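Local coordinates for protein HTH-type transcriptional regulator LysG (Mycobacterium tuberculosis, PDB 3ISP) that binds DNA as a homodimeric LysR-family transcription factor, probably activating expression of the exporter LysE and repressing its own, at residues A[144-149]-A[267-272]; A[154-159]-A[272-277]. All coordinates share one frame; numbering follows the deposited sequence.

Contact 1 of 2, residues A[144-149]-A[267-272]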
loop_
_atom_site.group_PDB
_atom_site.type_symbol
_atom_site.label_atom_id
_atom_site.label_comp_id
_atom_site.label_asym_id
_atom_site.label_seq_id
_atom_site.Cartn_x
_atom_site.Cartn_y
_atom_site.Cartn_z
ATOM N N ALA A 144 -8.219 23.304 0.296
ATOM C CA ALA A 144 -7.783 22.570 1.493
ATOM C C ALA A 144 -6.748 23.313 2.342
ATOM O O ALA A 144 -5.778 23.859 1.818
ATOM C CB ALA A 144 -7.240 21.196 1.105
ATOM N N VAL A 145 -6.948 23.325 3.654
ATOM C CA VAL A 145 -5.893 23.744 4.562
ATOM C C VAL A 145 -4.910 22.571 4.682
ATOM O O VAL A 145 -5.291 21.483 5.080
ATOM C CB VAL A 145 -6.456 24.140 5.938
ATOM C CG1 VAL A 145 -5.338 24.470 6.902
ATOM C CG2 VAL A 145 -7.409 25.319 5.798
ATOM N N THR A 146 -3.654 22.790 4.311
ATOM C CA THR A 146 -2.673 21.717 4.256
ATOM C C THR A 146 -1.311 22.219 4.701
ATOM O O THR A 146 -1.058 23.414 4.688
ATOM C CB THR A 146 -2.530 21.172 2.819
ATOM O OG1 THR A 146 -1.451 20.227 2.759
ATOM C CG2 THR A 146 -2.241 22.309 1.849
ATOM N N THR A 147 -0.428 21.310 5.098
ATOM C CA THR A 147 0.907 21.712 5.527
ATOM C C THR A 147 1.783 21.796 4.307
ATOM O O THR A 147 2.982 22.040 4.410
ATOM C CB THR A 147 1.545 20.719 6.534
ATOM O OG1 THR A 147 1.573 19.396 5.975
ATOM C CG2 THR A 147 0.784 20.714 7.878
ATOM N N GLU A 148 1.158 21.595 3.150
ATOM C CA GLU A 148 1.852 21.530 1.873
ATOM C C GLU A 148 2.061 22.888 1.246
ATOM O O GLU A 148 1.106 23.530 0.815
ATOM C CB GLU A 148 1.046 20.690 0.887
ATOM C CG GLU A 148 1.723 20.531 -0.459
ATOM C CD GLU A 148 2.876 19.558 -0.390
ATOM O OE1 GLU A 148 2.627 18.366 -0.068
ATOM O OE2 GLU A 148 4.026 19.985 -0.646
ATOM N N ARG A 149 3.318 23.301 1.151
ATOM C CA ARG A 149 3.660 24.541 0.462
ATOM C C ARG A 149 3.582 24.431 -1.070
ATOM O O ARG A 149 3.183 25.384 -1.743
ATOM C CB ARG A 149 5.050 25.019 0.889
ATOM C CG ARG A 149 5.622 26.094 0.008
ATOM C CD ARG A 149 7.003 26.515 0.458
ATOM N NE ARG A 149 6.937 27.549 1.483
ATOM C CZ ARG A 149 7.882 28.462 1.684
ATOM N NH1 ARG A 149 8.967 28.471 0.913
ATOM N NH2 ARG A 149 7.736 29.372 2.644
ATOM N N TYR A 267 -0.854 26.373 4.763
ATOM C CA TYR A 267 -1.195 26.972 3.481
ATOM C C TYR A 267 -2.656 26.715 3.129
ATOM O O TYR A 267 -3.196 25.671 3.454
ATOM C CB TYR A 267 -0.294 26.393 2.396
ATOM C CG TYR A 267 1.163 26.591 2.702
ATOM C CD1 TYR A 267 1.841 27.711 2.238
ATOM C CD2 TYR A 267 1.854 25.678 3.477
ATOM C CE1 TYR A 267 3.164 27.913 2.526
ATOM C CE2 TYR A 267 3.188 25.866 3.768
ATOM C CZ TYR A 267 3.839 26.992 3.292
ATOM O OH TYR A 267 5.168 27.196 3.593
ATOM N N TRP A 268 -3.305 27.665 2.473
ATOM C CA TRP A 268 -4.605 27.388 1.888
ATOM C C TRP A 268 -4.434 27.188 0.383
ATOM O O TRP A 268 -4.160 28.137 -0.347
ATOM C CB TRP A 268 -5.601 28.506 2.208
ATOM C CG TRP A 268 -6.841 28.534 1.338
ATOM C CD1 TRP A 268 -7.062 29.345 0.263
ATOM C CD2 TRP A 268 -8.024 27.727 1.472
ATOM N NE1 TRP A 268 -8.298 29.090 -0.282
ATOM C CE2 TRP A 268 -8.908 28.107 0.448
ATOM C CE3 TRP A 268 -8.422 26.729 2.362
ATOM C CZ2 TRP A 268 -10.159 27.519 0.290
ATOM C CZ3 TRP A 268 -9.665 26.153 2.202
ATOM C CH2 TRP A 268 -10.514 26.542 1.176
ATOM N N GLN A 269 -4.557 25.939 -0.064
ATOM C CA GLN A 269 -4.535 25.606 -1.487
ATOM C C GLN A 269 -5.952 25.456 -2.047
ATOM O O GLN A 269 -6.771 24.733 -1.477
ATOM C CB GLN A 269 -3.734 24.324 -1.734
ATOM C CG GLN A 269 -2.274 24.489 -1.417
ATOM C CD GLN A 269 -1.366 23.543 -2.178
ATOM O OE1 GLN A 269 -1.561 23.287 -3.365
ATOM N NE2 GLN A 269 -0.338 23.054 -1.504
ATOM N N CYS A 270 -6.236 26.135 -3.159
ATOM C CA CYS A 270 -7.540 26.024 -3.814
ATOM C C CYS A 270 -7.444 26.068 -5.340
ATOM O O CYS A 270 -6.425 26.482 -5.900
ATOM C CB CYS A 270 -8.488 27.113 -3.319
ATOM S SG CYS A 270 -8.002 28.797 -3.745
ATOM N N TRP A 271 -8.518 25.640 -6.004
ATOM C CA TRP A 271 -8.584 25.633 -7.466
ATOM C C TRP A 271 -8.110 26.936 -8.077
ATOM O O TRP A 271 -8.695 27.990 -7.833
ATOM C CB TRP A 271 -10.007 25.377 -7.955
ATOM C CG TRP A 271 -10.457 23.966 -7.797
ATOM C CD1 TRP A 271 -9.671 22.872 -7.589
ATOM C CD2 TRP A 271 -11.803 23.490 -7.863
ATOM N NE1 TRP A 271 -10.452 21.746 -7.502
ATOM C CE2 TRP A 271 -11.764 22.100 -7.668
ATOM C CE3 TRP A 271 -13.039 24.109 -8.059
ATOM C CZ2 TRP A 271 -12.918 21.313 -7.663
ATOM C CZ3 TRP A 271 -14.187 23.324 -8.048
ATOM C CH2 TRP A 271 -14.116 21.944 -7.849
ATOM N N LYS A 272 -7.052 26.853 -8.876
ATOM C CA LYS A 272 -6.604 27.986 -9.672
ATOM C C LYS A 272 -7.575 28.234 -10.826
ATOM O O LYS A 272 -7.566 27.522 -11.829
ATOM C CB LYS A 272 -5.197 27.735 -10.210
ATOM C CG LYS A 272 -4.614 28.885 -11.015
ATOM C CD LYS A 272 -3.117 28.678 -11.262
ATOM C CE LYS A 272 -2.841 27.320 -11.898
ATOM N NZ LYS A 272 -1.444 26.866 -11.654
HETATM O O HOH W 1 5.322 30.251 4.308
#
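Ala144, Val145 and Thr146 pair with Gln269, Trp268 and Tyr267 as antiparallel neighbours in the central mixed sheet of the LysR regulatory domain, a periplasmic-binding-protein-like fold. Two hydrogen-bonded pairs flank a non-hydrogen-bonded one: Ala144 N donates to Gln269 O at 2.7 Å and Thr146 N to Tyr267 O at 3.0 Å, each answered by a return bond. This is the tight, buried part. On one face of the sheet Val145 CG2 meets the edge of the Trp268 indole at CE3, 3.8 Å away; the indole NE1 is held by Thr282 of helix 276-288, which packs on the indole.

Beyond Thr146 the chain leaves the sheet through an ST turn, Glu148 N donating to Thr146 OG1, and passes over the other face. There Gln269 NE2 gives a 2.8 Å bond to Glu148 O, coming from above the carbonyl plane, while Asn150 O accepts from the same NE2 and Val152 N donates to OE1. The amide is thus fixed at both ends. The buried Tyr267 ring belongs to this packed part too, with Arg149 CA over its centre in a CH-pi contact, 3.6 Å from the centroid.

The solvent side is the exposed Arg149 side chain. It bends at chi3 (-86°), and the guanidinium stands nearly perpendicular to the ring (84°). Its NE donates to Tyr267 OH at 2.8 Å, and one water joins Arg149 NH2 to that same hydroxyl.

Contact 2 of 2, residues A[154-159]-A[272-277]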
loop_
_atom_site.group_PDB
_atom_site.type_symbol
_atom_site.label_atom_id
_atom_site.label_comp_id
_atom_site.label_asym_id
_atom_site.label_seq_id
_atom_site.Cartn_x
_atom_site.Cartn_y
_atom_site.Cartn_z
ATOM N N GLY A 154 -3.481 22.125 -10.630
ATOM C CA GLY A 154 -4.712 22.882 -10.771
ATOM C C GLY A 154 -5.050 23.747 -9.569
ATOM O O GLY A 154 -6.214 24.083 -9.352
ATOM N N CYS A 155 -4.032 24.123 -8.797
ATOM C CA CYS A 155 -4.255 24.795 -7.524
ATOM C C CYS A 155 -3.340 25.991 -7.246
ATOM O O CYS A 155 -2.131 25.917 -7.432
ATOM C CB CYS A 155 -4.111 23.781 -6.397
ATOM S SG CYS A 155 -5.606 22.902 -5.975
ATOM N N ARG A 156 -3.931 27.091 -6.791
ATOM C CA ARG A 156 -3.168 28.210 -6.232
ATOM C C ARG A 156 -2.850 27.980 -4.746
ATOM O O ARG A 156 -3.638 27.375 -4.011
ATOM C CB ARG A 156 -3.944 29.521 -6.363
ATOM C CG ARG A 156 -3.858 30.169 -7.707
ATOM C CD ARG A 156 -4.375 31.600 -7.658
ATOM N NE ARG A 156 -4.947 32.001 -8.940
ATOM C CZ ARG A 156 -6.245 31.937 -9.224
ATOM N NH1 ARG A 156 -7.112 31.499 -8.308
ATOM N NH2 ARG A 156 -6.676 32.316 -10.419
ATOM N N VAL A 157 -1.703 28.494 -4.312
ATOM C CA VAL A 157 -1.251 28.356 -2.934
ATOM C C VAL A 157 -1.270 29.692 -2.200
ATOM O O VAL A 157 -0.678 30.666 -2.670
ATOM C CB VAL A 157 0.186 27.843 -2.897
ATOM C CG1 VAL A 157 0.744 27.946 -1.500
ATOM C CG2 VAL A 157 0.260 26.421 -3.425
ATOM N N HIS A 158 -1.946 29.722 -1.051
ATOM C CA HIS A 158 -1.972 30.892 -0.165
ATOM C C HIS A 158 -1.394 30.595 1.222
ATOM O O HIS A 158 -1.866 29.697 1.925
ATOM C CB HIS A 158 -3.399 31.376 0.042
ATOM C CG HIS A 158 -4.085 31.808 -1.211
ATOM N ND1 HIS A 158 -4.880 30.963 -1.952
ATOM C CD2 HIS A 158 -4.118 33.005 -1.841
ATOM C CE1 HIS A 158 -5.369 31.618 -2.987
ATOM N NE2 HIS A 158 -4.926 32.860 -2.940
ATOM N N PRO A 159 -0.386 31.366 1.644
ATOM C CA PRO A 159 0.127 31.135 2.994
ATOM C C PRO A 159 -0.879 31.651 3.986
ATOM O O PRO A 159 -1.555 32.643 3.717
ATOM C CB PRO A 159 1.396 31.981 3.035
ATOM C CG PRO A 159 1.727 32.249 1.590
ATOM C CD PRO A 159 0.412 32.356 0.911
ATOM N N LYS A 272 -7.052 26.853 -8.876
ATOM C CA LYS A 272 -6.604 27.986 -9.672
ATOM C C LYS A 272 -7.575 28.234 -10.826
ATOM O O LYS A 272 -7.566 27.522 -11.829
ATOM C CB LYS A 272 -5.197 27.735 -10.210
ATOM C CG LYS A 272 -4.614 28.885 -11.015
ATOM C CD LYS A 272 -3.117 28.678 -11.262
ATOM C CE LYS A 272 -2.841 27.320 -11.898
ATOM N NZ LYS A 272 -1.444 26.866 -11.654
ATOM N N LEU A 273 -8.417 29.244 -10.658
ATOM C CA LEU A 273 -9.391 29.632 -11.653
ATOM C C LEU A 273 -10.111 30.845 -11.117
ATOM O O LEU A 273 -9.859 31.257 -9.996
ATOM C CB LEU A 273 -10.377 28.501 -11.936
ATOM C CG LEU A 273 -11.068 27.816 -10.756
ATOM C CD1 LEU A 273 -12.069 28.740 -10.086
ATOM C CD2 LEU A 273 -11.755 26.540 -11.224
ATOM N N ASP A 274 -10.998 31.425 -11.919
ATOM C CA ASP A 274 -11.830 32.530 -11.450
ATOM C C ASP A 274 -13.149 32.025 -10.877
ATOM O O ASP A 274 -13.833 31.191 -11.474
ATOM C CB ASP A 274 -12.105 33.512 -12.583
ATOM C CG ASP A 274 -10.899 34.350 -12.923
ATOM O OD1 ASP A 274 -9.975 34.421 -12.075
ATOM O OD2 ASP A 274 -10.879 34.933 -14.035
ATOM N N SER A 275 -13.518 32.532 -9.714
ATOM C CA SER A 275 -14.769 32.116 -9.115
ATOM C C SER A 275 -15.112 33.025 -7.957
ATOM O O SER A 275 -14.383 33.101 -6.979
ATOM C CB SER A 275 -14.679 30.672 -8.635
ATOM O OG SER A 275 -15.937 30.211 -8.190
ATOM N N PRO A 276 -16.214 33.753 -8.083
ATOM C CA PRO A 276 -16.656 34.539 -6.935
ATOM C C PRO A 276 -16.809 33.667 -5.682
ATOM O O PRO A 276 -16.471 34.126 -4.592
ATOM C CB PRO A 276 -17.995 35.105 -7.405
ATOM C CG PRO A 276 -17.817 35.230 -8.888
ATOM C CD PRO A 276 -16.993 34.041 -9.298
ATOM N N ILE A 277 -17.273 32.428 -5.819
ATOM C CA ILE A 277 -17.400 31.573 -4.637
ATOM C C ILE A 277 -16.035 31.210 -4.058
ATOM O O ILE A 277 -15.832 31.308 -2.854
ATOM C CB ILE A 277 -18.223 30.291 -4.880
ATOM C CG1 ILE A 277 -19.590 30.624 -5.462
ATOM C CG2 ILE A 277 -18.464 29.574 -3.575
ATOM C CD1 ILE A 277 -20.346 29.403 -5.963
HETATM O O HOH W 2 -1.524 23.843 -10.016
#
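In the LysR regulatory domain, the start of strand 155-169 meets the loop that leads from strand 255-271 into helix 276-288, where the antiparallel pairing of the two strands is ending. Lys272 N donates to Gly154 O at 2.9 Å, with the donor lifted 40° out of the carbonyl plane. Over the touching parts, 154-156 and 272-274, the two chains run 81° apart, and the Arg156 side chain reaches across to the 272-274 backbone.

Its CG lies beside the backbone N, anti to the carbonyl carbon (chi1 -81°), and the chain then runs extended to NE, crossing the Lys272 side chain at about a right angle. The aliphatic parts touch at Arg156 CG and Lys272 CG, 3.6 Å apart, and the lysine CG also lies over the rim of one guanidinium face. In the guanidinium plane, Arg156 NH1 donates to Leu273 O at 3.2 Å, with a weak second bond from NH2.

Ser275 occupies the N-cap of the following helix, its OG bonded weakly to Ile278 N and also to Glu81 of helix 66-82, while Asp274 makes a weak, long ion pair with Arg70 of the second subunit. Near Gly154, a water accepts from Cys155 N at 2.8 Å and, weakly, from Lys272 NZ.

Overall arrangement
Contacts 1 and 2 illustrate how one strand can serve two neighbours: 255-271 lies between 143-146 and 155-169, and the centres of the two contacts are about 9 Å apart. Lys272 closes the 267-272 segment and opens 272-277, but touches the partner segment only in contact 2. A probable backbone hydrogen bond, Arg156 N to Cys270 O at 2.7 Å, ties them directly. Val157 CG2, on the 154-159 segment, packs against Gln269 CD at 3.5 Å. Contact 1 is the more buried, with six of nine touching residues buried against two of six. From contact 2, Leu273 and Ser275 touch helix 66-82 of the same chain, and Asp274 packs on Gln74 of the second subunit.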